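Local coordinates for SH2 domain-containing protein 3C (Homo sapiens, PDB 3T6G), which acts as an adapter in signalling for cell adhesion and migration, its closed Cdc25-homology domain being unable to perform canonical nucleotide exchange but required for BCAR1 binding, at residues L99-H104 with A297-K302; A126-T131 with Q165-L170; P199-T204 with G254-N259. The protein carries 2 engineered substitutions. All blocks are in the same frame, centred on the assembly; numbering follows the deposited sequence.

Contact 1: L99-H104 with A297-K302; sequences LLERFH and ARRYEK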
loop_
_atom_site.group_PDB
_atom_site.type_symbol
_atom_site.label_atom_id
_atom_site.label_comp_id
_atom_site.label_asym_id
_atom_site.label_seq_id
_atom_site.Cartn_x
_atom_site.Cartn_y
_atom_site.Cartn_z
ATOM N N LEU A 99 -6.639 -2.760 -0.759
ATOM C CA LEU A 99 -6.073 -1.434 -0.645
ATOM C C LEU A 99 -5.523 -0.955 -1.987
ATOM O O LEU A 99 -5.471 0.235 -2.227
ATOM C CB LEU A 99 -4.981 -1.363 0.417
ATOM C CG LEU A 99 -5.385 -1.415 1.885
ATOM C CD1 LEU A 99 -4.114 -1.432 2.753
ATOM C CD2 LEU A 99 -6.250 -0.221 2.241
ATOM N N LEU A 100 -5.100 -1.870 -2.856
ATOM C CA LEU A 100 -4.582 -1.447 -4.155
ATOM C C LEU A 100 -5.734 -1.041 -5.088
ATOM O O LEU A 100 -5.606 -0.073 -5.853
ATOM C CB LEU A 100 -3.682 -2.513 -4.808
ATOM C CG LEU A 100 -2.247 -2.701 -4.277
ATOM C CD1 LEU A 100 -1.634 -4.013 -4.776
ATOM C CD2 LEU A 100 -1.333 -1.549 -4.622
ATOM N N GLU A 101 -6.853 -1.764 -5.034
ATOM C CA GLU A 101 -8.021 -1.368 -5.818
ATOM C C GLU A 101 -8.482 -0.007 -5.338
ATOM O O GLU A 101 -8.813 0.867 -6.138
ATOM C CB GLU A 101 -9.177 -2.355 -5.686
ATOM C CG GLU A 101 -10.430 -1.933 -6.469
ATOM C CD GLU A 101 -10.334 -2.228 -7.965
ATOM O OE1 GLU A 101 -9.727 -3.258 -8.319
ATOM O OE2 GLU A 101 -10.861 -1.446 -8.788
ATOM N N ARG A 102 -8.475 0.170 -4.023
ATOM C CA ARG A 102 -8.989 1.398 -3.449
ATOM C C ARG A 102 -8.176 2.570 -3.964
ATOM O O ARG A 102 -8.727 3.530 -4.511
ATOM C CB ARG A 102 -8.966 1.377 -1.915
ATOM C CG ARG A 102 -9.820 2.505 -1.300
ATOM C CD ARG A 102 -9.854 2.491 0.228
ATOM N NE ARG A 102 -10.235 3.793 0.764
ATOM C CZ ARG A 102 -11.438 4.351 0.596
ATOM N NH1 ARG A 102 -12.398 3.731 -0.090
ATOM N NH2 ARG A 102 -11.690 5.536 1.121
ATOM N N PHE A 103 -6.868 2.475 -3.757
ATOM C CA PHE A 103 -5.899 3.472 -4.189
ATOM C C PHE A 103 -6.075 3.884 -5.665
ATOM O O PHE A 103 -6.410 5.046 -5.960
ATOM C CB PHE A 103 -4.496 2.928 -3.953
ATOM C CG PHE A 103 -3.401 3.944 -4.125
ATOM C CD1 PHE A 103 -2.989 4.731 -3.056
ATOM C CD2 PHE A 103 -2.753 4.085 -5.341
ATOM C CE1 PHE A 103 -1.966 5.647 -3.202
ATOM C CE2 PHE A 103 -1.718 5.004 -5.490
ATOM C CZ PHE A 103 -1.324 5.781 -4.419
ATOM N N HIS A 104 -5.870 2.960 -6.598
ATOM C CA HIS A 104 -5.965 3.398 -7.977
ATOM C C HIS A 104 -7.360 3.852 -8.381
ATOM O O HIS A 104 -7.513 4.789 -9.161
ATOM C CB HIS A 104 -5.403 2.403 -8.995
ATOM C CG HIS A 104 -5.154 3.033 -10.338
ATOM N ND1 HIS A 104 -4.445 4.210 -10.484
ATOM C CD2 HIS A 104 -5.565 2.687 -11.583
ATOM C CE1 HIS A 104 -4.407 4.545 -11.761
ATOM N NE2 HIS A 104 -5.075 3.637 -12.450
ATOM N N ALA A 297 -7.376 -5.453 -14.245
ATOM C CA ALA A 297 -6.532 -5.109 -15.391
ATOM C C ALA A 297 -7.374 -4.524 -16.513
ATOM O O ALA A 297 -7.047 -3.481 -17.060
ATOM C CB ALA A 297 -5.746 -6.324 -15.901
ATOM N N ARG A 298 -8.457 -5.210 -16.847
ATOM C CA ARG A 298 -9.359 -4.782 -17.911
ATOM C C ARG A 298 -10.077 -3.483 -17.539
ATOM O O ARG A 298 -10.149 -2.558 -18.346
ATOM C CB ARG A 298 -10.370 -5.894 -18.203
ATOM C CG ARG A 298 -10.998 -5.867 -19.588
ATOM C CD ARG A 298 -11.364 -7.288 -20.019
ATOM N NE ARG A 298 -12.326 -7.329 -21.120
ATOM C CZ ARG A 298 -12.795 -8.454 -21.653
ATOM N NH1 ARG A 298 -12.384 -9.631 -21.192
ATOM N NH2 ARG A 298 -13.670 -8.406 -22.650
ATOM N N ARG A 299 -10.606 -3.405 -16.320
ATOM C CA ARG A 299 -11.281 -2.188 -15.883
ATOM C C ARG A 299 -10.326 -1.002 -16.006
ATOM O O ARG A 299 -10.714 0.079 -16.456
ATOM C CB ARG A 299 -11.825 -2.323 -14.447
ATOM C CG ARG A 299 -13.098 -3.176 -14.338
ATOM C CD ARG A 299 -13.691 -3.229 -12.932
ATOM N NE ARG A 299 -12.829 -3.884 -11.943
ATOM C CZ ARG A 299 -12.068 -3.223 -11.073
ATOM N NH1 ARG A 299 -11.315 -3.874 -10.202
ATOM N NH2 ARG A 299 -12.056 -1.897 -11.071
ATOM N N TYR A 300 -9.070 -1.222 -15.623
ATOM C CA TYR A 300 -8.086 -0.149 -15.590
ATOM C C TYR A 300 -7.581 0.189 -16.984
ATOM O O TYR A 300 -7.422 1.364 -17.314
ATOM C CB TYR A 300 -6.923 -0.481 -14.648
ATOM C CG TYR A 300 -7.254 -0.344 -13.171
ATOM C CD1 TYR A 300 -8.540 -0.009 -12.741
ATOM C CD2 TYR A 300 -6.279 -0.536 -12.205
ATOM C CE1 TYR A 300 -8.834 0.127 -11.378
ATOM C CE2 TYR A 300 -6.559 -0.405 -10.847
ATOM C CZ TYR A 300 -7.835 -0.069 -10.434
ATOM O OH TYR A 300 -8.102 0.052 -9.078
ATOM N N GLU A 301 -7.339 -0.834 -17.799
ATOM C CA GLU A 301 -6.955 -0.636 -19.191
ATOM C C GLU A 301 -7.985 0.243 -19.882
ATOM O O GLU A 301 -7.641 1.223 -20.530
ATOM C CB GLU A 301 -6.888 -1.971 -19.942
ATOM C CG GLU A 301 -5.861 -2.968 -19.429
ATOM C CD GLU A 301 -6.077 -4.380 -19.983
ATOM O OE1 GLU A 301 -7.245 -4.833 -20.050
ATOM O OE2 GLU A 301 -5.077 -5.037 -20.353
ATOM N N LYS A 302 -9.258 -0.111 -19.747
ATOM C CA LYS A 302 -10.301 0.579 -20.497
ATOM C C LYS A 302 -10.473 2.021 -20.040
ATOM O O LYS A 302 -10.823 2.894 -20.831
ATOM C CB LYS A 302 -11.630 -0.181 -20.428
ATOM C CG LYS A 302 -11.524 -1.675 -20.776
ATOM C CD LYS A 302 -10.956 -1.919 -22.187
ATOM C CE LYS A 302 -10.878 -3.415 -22.555
ATOM N NZ LYS A 302 -9.797 -4.165 -21.838
#

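Contact 2: A126-T131 with Q165-L170; sequences ALLHKT and QTWVTL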
loop_
_atom_site.group_PDB
_atom_site.type_symbol
_atom_site.label_atom_id
_atom_site.label_comp_id
_atom_site.label_asym_id
_atom_site.label_seq_id
_atom_site.Cartn_x
_atom_site.Cartn_y
_atom_site.Cartn_z
ATOM N N ALA A 126 -9.439 26.026 -10.707
ATOM C CA ALA A 126 -9.929 26.178 -9.333
ATOM C C ALA A 126 -10.237 24.828 -8.670
ATOM O O ALA A 126 -9.940 24.611 -7.499
ATOM C CB ALA A 126 -11.155 27.068 -9.318
ATOM N N LEU A 127 -10.834 23.925 -9.435
ATOM C CA LEU A 127 -11.030 22.542 -8.999
ATOM C C LEU A 127 -9.695 21.805 -8.777
ATOM O O LEU A 127 -9.525 21.086 -7.792
ATOM C CB LEU A 127 -11.871 21.788 -10.031
ATOM C CG LEU A 127 -12.174 20.325 -9.663
ATOM C CD1 LEU A 127 -12.404 20.181 -8.175
ATOM C CD2 LEU A 127 -13.364 19.801 -10.444
ATOM N N LEU A 128 -8.758 21.982 -9.706
ATOM C CA LEU A 128 -7.396 21.471 -9.546
ATOM C C LEU A 128 -6.779 22.031 -8.268
ATOM O O LEU A 128 -6.090 21.334 -7.537
ATOM C CB LEU A 128 -6.541 21.846 -10.759
ATOM C CG LEU A 128 -5.132 21.258 -10.908
ATOM C CD1 LEU A 128 -5.236 19.779 -11.216
ATOM C CD2 LEU A 128 -4.316 21.969 -12.008
ATOM N N HIS A 129 -7.038 23.299 -7.981
ATOM C CA HIS A 129 -6.415 23.928 -6.820
ATOM C C HIS A 129 -6.966 23.312 -5.544
ATOM O O HIS A 129 -6.282 23.235 -4.522
ATOM C CB HIS A 129 -6.626 25.452 -6.841
ATOM C CG HIS A 129 -6.209 26.140 -5.576
ATOM N ND1 HIS A 129 -4.914 26.117 -5.107
ATOM C CD2 HIS A 129 -6.921 26.856 -4.675
ATOM C CE1 HIS A 129 -4.842 26.792 -3.974
ATOM N NE2 HIS A 129 -6.046 27.254 -3.692
ATOM N N LYS A 130 -8.215 22.872 -5.625
ATOM C CA LYS A 130 -8.901 22.322 -4.480
ATOM C C LYS A 130 -8.473 20.869 -4.271
ATOM O O LYS A 130 -8.308 20.415 -3.137
ATOM C CB LYS A 130 -10.409 22.415 -4.685
ATOM C CG LYS A 130 -11.202 22.114 -3.432
ATOM C CD LYS A 130 -12.635 21.794 -3.767
ATOM C CE LYS A 130 -13.407 21.496 -2.506
ATOM N NZ LYS A 130 -14.683 20.849 -2.869
ATOM N N THR A 131 -8.285 20.136 -5.363
ATOM C CA THR A 131 -7.685 18.812 -5.258
ATOM C C THR A 131 -6.330 18.859 -4.531
ATOM O O THR A 131 -6.062 18.041 -3.667
ATOM C CB THR A 131 -7.496 18.186 -6.620
ATOM O OG1 THR A 131 -8.750 18.168 -7.303
ATOM C CG2 THR A 131 -7.010 16.768 -6.458
ATOM N N GLN A 165 -3.523 24.441 -20.413
ATOM C CA GLN A 165 -4.348 25.605 -20.126
ATOM C C GLN A 165 -4.684 25.639 -18.647
ATOM O O GLN A 165 -4.570 26.691 -18.017
ATOM C CB GLN A 165 -5.641 25.602 -20.952
ATOM C CG GLN A 165 -5.463 25.943 -22.439
ATOM C CD GLN A 165 -6.797 26.165 -23.145
ATOM O OE1 GLN A 165 -7.625 26.960 -22.697
ATOM N NE2 GLN A 165 -7.016 25.448 -24.239
ATOM N N THR A 166 -5.082 24.484 -18.094
ATOM C CA THR A 166 -5.455 24.395 -16.678
ATOM C C THR A 166 -4.270 24.696 -15.748
ATOM O O THR A 166 -4.397 25.479 -14.809
ATOM C CB THR A 166 -6.064 23.012 -16.324
ATOM O OG1 THR A 166 -7.071 22.659 -17.285
ATOM C CG2 THR A 166 -6.677 23.033 -14.935
ATOM N N TRP A 167 -3.114 24.087 -16.018
ATOM C CA TRP A 167 -1.915 24.340 -15.202
ATOM C C TRP A 167 -1.376 25.775 -15.286
ATOM O O TRP A 167 -1.014 26.366 -14.262
ATOM C CB TRP A 167 -0.805 23.322 -15.503
ATOM C CG TRP A 167 -1.197 22.004 -15.050
ATOM C CD1 TRP A 167 -1.813 21.036 -15.784
ATOM C CD2 TRP A 167 -1.077 21.493 -13.718
ATOM N NE1 TRP A 167 -2.069 19.943 -14.992
ATOM C CE2 TRP A 167 -1.627 20.199 -13.713
ATOM C CE3 TRP A 167 -0.551 22.007 -12.523
ATOM C CZ2 TRP A 167 -1.670 19.400 -12.565
ATOM C CZ3 TRP A 167 -0.586 21.218 -11.385
ATOM C CH2 TRP A 167 -1.141 19.925 -11.411
ATOM N N VAL A 168 -1.309 26.328 -16.495
ATOM C CA VAL A 168 -0.897 27.720 -16.653
ATOM C C VAL A 168 -1.809 28.620 -15.818
ATOM O O VAL A 168 -1.344 29.442 -15.026
ATOM C CB VAL A 168 -0.961 28.180 -18.119
ATOM C CG1 VAL A 168 -0.982 29.697 -18.181
ATOM C CG2 VAL A 168 0.205 27.612 -18.927
ATOM N N THR A 169 -3.116 28.446 -15.982
ATOM C CA THR A 169 -4.059 29.264 -15.242
ATOM C C THR A 169 -4.038 28.998 -13.730
ATOM O O THR A 169 -4.345 29.909 -12.948
ATOM C CB THR A 169 -5.482 29.256 -15.877
ATOM O OG1 THR A 169 -6.473 29.566 -14.890
ATOM C CG2 THR A 169 -5.783 27.944 -16.499
ATOM N N LEU A 170 -3.642 27.786 -13.315
ATOM C CA LEU A 170 -3.432 27.508 -11.885
ATOM C C LEU A 170 -2.251 28.324 -11.395
ATOM O O LEU A 170 -2.217 28.792 -10.252
ATOM C CB LEU A 170 -3.163 26.022 -11.616
ATOM C CG LEU A 170 -2.829 25.611 -10.169
ATOM C CD1 LEU A 170 -4.104 25.401 -9.359
ATOM C CD2 LEU A 170 -1.988 24.326 -10.100
#

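Contact 3: P199-T204 with G254-N259; sequences PPLSNT and GLYHTN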
loop_
_atom_site.group_PDB
_atom_site.type_symbol
_atom_site.label_atom_id
_atom_site.label_comp_id
_atom_site.label_asym_id
_atom_site.label_seq_id
_atom_site.Cartn_x
_atom_site.Cartn_y
_atom_site.Cartn_z
ATOM N N PRO A 199 6.482 10.948 7.804
ATOM C CA PRO A 199 5.748 11.902 8.645
ATOM C C PRO A 199 5.899 11.579 10.122
ATOM O O PRO A 199 6.035 10.402 10.470
ATOM C CB PRO A 199 4.297 11.694 8.218
ATOM C CG PRO A 199 4.248 10.261 7.796
ATOM C CD PRO A 199 5.583 9.973 7.162
ATOM N N PRO A 200 5.867 12.606 10.986
ATOM C CA PRO A 200 6.025 12.365 12.422
ATOM C C PRO A 200 4.968 11.378 12.876
ATOM O O PRO A 200 3.773 11.579 12.661
ATOM C CB PRO A 200 5.802 13.744 13.049
ATOM C CG PRO A 200 5.052 14.523 12.023
ATOM C CD PRO A 200 5.483 13.997 10.688
ATOM N N LEU A 201 5.428 10.286 13.464
ATOM C CA LEU A 201 4.557 9.204 13.873
ATOM C C LEU A 201 3.409 9.744 14.742
ATOM O O LEU A 201 2.293 9.224 14.709
ATOM C CB LEU A 201 5.404 8.180 14.636
ATOM C CG LEU A 201 4.973 6.747 14.934
ATOM C CD1 LEU A 201 4.878 5.901 13.676
ATOM C CD2 LEU A 201 5.994 6.169 15.889
ATOM N N SER A 202 3.678 10.808 15.496
ATOM C CA SER A 202 2.692 11.341 16.435
ATOM C C SER A 202 1.462 11.995 15.786
ATOM O O SER A 202 0.432 12.162 16.440
ATOM C CB SER A 202 3.346 12.326 17.398
ATOM O OG SER A 202 3.525 13.584 16.779
ATOM N N ASN A 203 1.564 12.373 14.516
ATOM C CA ASN A 203 0.401 12.895 13.799
ATOM C C ASN A 203 -0.136 11.897 12.806
ATOM O O ASN A 203 -1.116 12.170 12.114
ATOM C CB ASN A 203 0.712 14.220 13.082
ATOM C CG ASN A 203 -0.543 14.884 12.487
ATOM O OD1 ASN A 203 -1.366 15.440 13.213
ATOM N ND2 ASN A 203 -0.680 14.829 11.162
ATOM N N THR A 204 0.485 10.725 12.748
ATOM C CA THR A 204 0.133 9.746 11.727
ATOM C C THR A 204 -1.069 8.891 12.088
ATOM O O THR A 204 -1.284 8.516 13.247
ATOM C CB THR A 204 1.318 8.835 11.392
ATOM O OG1 THR A 204 2.466 9.646 11.118
ATOM C CG2 THR A 204 1.010 7.993 10.180
ATOM N N GLY A 254 -1.483 0.124 16.899
ATOM C CA GLY A 254 -2.258 0.683 17.985
ATOM C C GLY A 254 -2.110 2.181 18.114
ATOM O O GLY A 254 -2.978 2.852 18.679
ATOM N N LEU A 255 -1.015 2.714 17.581
ATOM C CA LEU A 255 -0.795 4.151 17.608
ATOM C C LEU A 255 -1.625 4.821 16.518
ATOM O O LEU A 255 -2.239 5.862 16.743
ATOM C CB LEU A 255 0.686 4.500 17.445
ATOM C CG LEU A 255 0.937 6.017 17.393
ATOM C CD1 LEU A 255 0.790 6.604 18.784
ATOM C CD2 LEU A 255 2.304 6.365 16.817
ATOM N N TYR A 256 -1.651 4.223 15.338
ATOM C CA TYR A 256 -2.423 4.795 14.254
ATOM C C TYR A 256 -3.922 4.777 14.582
ATOM O O TYR A 256 -4.644 5.734 14.276
ATOM C CB TYR A 256 -2.128 4.079 12.931
ATOM C CG TYR A 256 -0.653 3.994 12.629
ATOM C CD1 TYR A 256 0.111 5.146 12.548
ATOM C CD2 TYR A 256 -0.017 2.762 12.435
ATOM C CE1 TYR A 256 1.451 5.095 12.277
ATOM C CE2 TYR A 256 1.342 2.703 12.157
ATOM C CZ TYR A 256 2.068 3.874 12.079
ATOM O OH TYR A 256 3.414 3.852 11.815
ATOM N N HIS A 257 -4.381 3.693 15.206
ATOM C CA HIS A 257 -5.781 3.570 15.586
ATOM C C HIS A 257 -6.146 4.694 16.555
ATOM O O HIS A 257 -7.102 5.448 16.320
ATOM C CB HIS A 257 -6.043 2.215 16.228
ATOM C CG HIS A 257 -7.277 2.176 17.077
ATOM N ND1 HIS A 257 -8.549 2.077 16.547
ATOM C CD2 HIS A 257 -7.428 2.212 18.423
ATOM C CE1 HIS A 257 -9.433 2.057 17.534
ATOM N NE2 HIS A 257 -8.781 2.144 18.679
ATOM N N THR A 258 -5.365 4.801 17.632
ATOM C CA THR A 258 -5.495 5.887 18.594
ATOM C C THR A 258 -5.583 7.253 17.919
ATOM O O THR A 258 -6.600 7.927 18.019
ATOM C CB THR A 258 -4.308 5.946 19.549
ATOM O OG1 THR A 258 -4.371 4.851 20.466
ATOM C CG2 THR A 258 -4.343 7.258 20.323
ATOM N N ASN A 259 -4.506 7.657 17.249
ATOM C CA ASN A 259 -4.481 8.925 16.536
ATOM C C ASN A 259 -5.744 9.140 15.744
ATOM O O ASN A 259 -6.389 10.176 15.855
ATOM C CB ASN A 259 -3.294 8.994 15.594
ATOM C CG ASN A 259 -2.000 9.144 16.329
ATOM O OD1 ASN A 259 -1.983 9.545 17.500
ATOM N ND2 ASN A 259 -0.897 8.836 15.655
#

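Contact 1: L99-H104 with A297-K302
Oxygen OE2 of E101 is gripped from two sides of the interface: R299 NH2 donates to it at 2.6 Å, and the hydroxyl of T105, one helical turn further on, makes a second hydrogen bond. The other carboxylate oxygen, OE1, takes R299 NH1 at 2.5 Å and also meets the side-chain amide of Q296. The arginine thus holds the acid end-on, one terminal nitrogen to each oxygen, although the two flat groups are turned 48° out of a common plane. OE1 lies in the plane of the guanidinium, whereas NH1 reaches that oxygen from above the carboxylate plane. The third nitrogen, NE, is bound to the carbonyl of S294, so the guanidinium is fixed in rotation as well as in place; W287 adds a cation-pi contact. With both oxygens bound to R299, the buried E101 is likely to stay ionised.

Beside the salt bridge, H104 and Y300 form a T-shaped pair. The imidazole presents its edge to one face of the phenol, and H104 CD2 stands 3.3 Å from Y300 CE2, nearer the rim than the centre. Ring centroids are 4.7 Å apart and the planes meet at 72°. H104 reaches this position with CG swung opposite its backbone N (chi1 -163°), while Y300 comes from the other helix and runs past it in the opposite direction. The phenol oxygen is hydrogen-bonded to T105 OG1, which therefore links the tyrosine to the carboxylate.

These long side chains span two nearly parallel helical segments whose axes come no closer than 12.3 Å. The contact joins helix 93-115 to helix 296-314 in the Cdc25-homology domain, while L99 and L100 pack on helix 210-215, F103 meets helix 145-155, and R102 forms a salt bridge to D61 of helix 50-64.

Contact 2: A126-T131 with Q165-L170
L128 lays one of its methyls squarely over the indole of W167. Its CD2 stands 3.5 Å from the centroid of the six-membered ring and only 5° off the ring normal, a well-centred CH-pi contact in which the carbons of the benzene ring are at almost equal range. The second methyl, CD1, reaches the same ring nearer its margin, 3.8 Å from W167 CZ2. Both branches can touch the indole because L128 carries CG anti to the backbone N (chi1 -172°), which extends the isobutyl group out from its own helix and across the tryptophan at about a right angle. W167 has the other choice: its CG sits beside the backbone N and opposite the carbonyl carbon. The hydrogen bond from W167 NE1 to the carbonyl of I160 ties down the pyrrole side and limits any turning of the plate.

This is packing of helix 121-140 on the short helix 164-173 in the all-helical Cdc25-homology domain. The two segments cross at 73°, their axes 9.7 Å apart at closest approach, and L128 enters between residues on successive turns of its partner. Besides the indole, its CD2 touches T166 CG2 at 3.9 Å and L170 CD2 at 3.8 Å.

L170 likewise holds CG opposite its backbone N and divides its branches. While CD2 faces L128, CD1 lies 3.6 Å from H129 CB, so the leucine touches the base of H129, whose imidazole turns off to stack on the ring of H174. T166 is divided in a different way, by chemistry: its methyl joins the apolar cluster, whereas its hydroxyl is hydrogen-bonded to E315 and to R124 of helix 121-140. L128 also packs against L155 of helix 145-155.

Contact 3: P199-T204 with G254-N259
N259 reaches from helix 253-263 to two carbonyls, one in and one just after the short 3-10 turn 201-203, in the loop that leads to helix 210-215 of the Cdc25-homology domain. Its ND2 donates to T204 O, modelled at a very short 2.5 Å, and more weakly to L201 O at 3.3 Å. One amide nitrogen thereby bridges the first residue of the turn and the residue that follows it.

Apolar contacts flank this bond. L201 sets its CG 3.3 Å from L255 CD2, while its CD1 methyl lies 3.1 Å from Y256 OH and 3.8 Å from Y256 CE1, the two side chains crossing at about a right angle. T204 runs alongside that ring: chi1 of -51° puts OG1 beside the backbone N and the methyl opposite it, and CG2 comes within 3.6 Å of Y256 CE1. T204 O meets the same ring at its edge, in plane. Replacing Y256 with an alanine would probably open a gap beside the methyls of L201 and T204, leaving L201 CD1 without its nearest partner on this helix. By similarity this tyrosine is a phosphorylation site; it is unmodified here.

Further out, P207 packs on Y256 and H252 on L201. N203, whose CB points away from segment 254-259, makes weak hydrogen bonds to K263 further along the same helix and to the carbonyl of G140. The turn itself is held by T204 N bonding to L201 O, and by P200 O, which N203 N and T204 OG1, the latter at 2.8 Å, approach from opposite faces of its carbonyl plane.

How the contacts relate
All three contacts belong to the one Cdc25-homology domain, yet none touches another. Contact 1 joins segments whose nearest ends are 193 positions apart and so spans, in sequence, both of the others, which follow one another along the chain. Contacts 1 and 2 are connected through successive helices, 93-115 and 121-140; their centres are 25 Å apart, with nearest atoms about 12 Å apart. Contact 3 lies across the centre of the chain from contact 1, centre to centre 28 Å, and 32 Å from contact 2, whose nearest atoms are about 16 Å away. The three thus join well-separated parts of a domain whose closed form is required for BCAR1 binding.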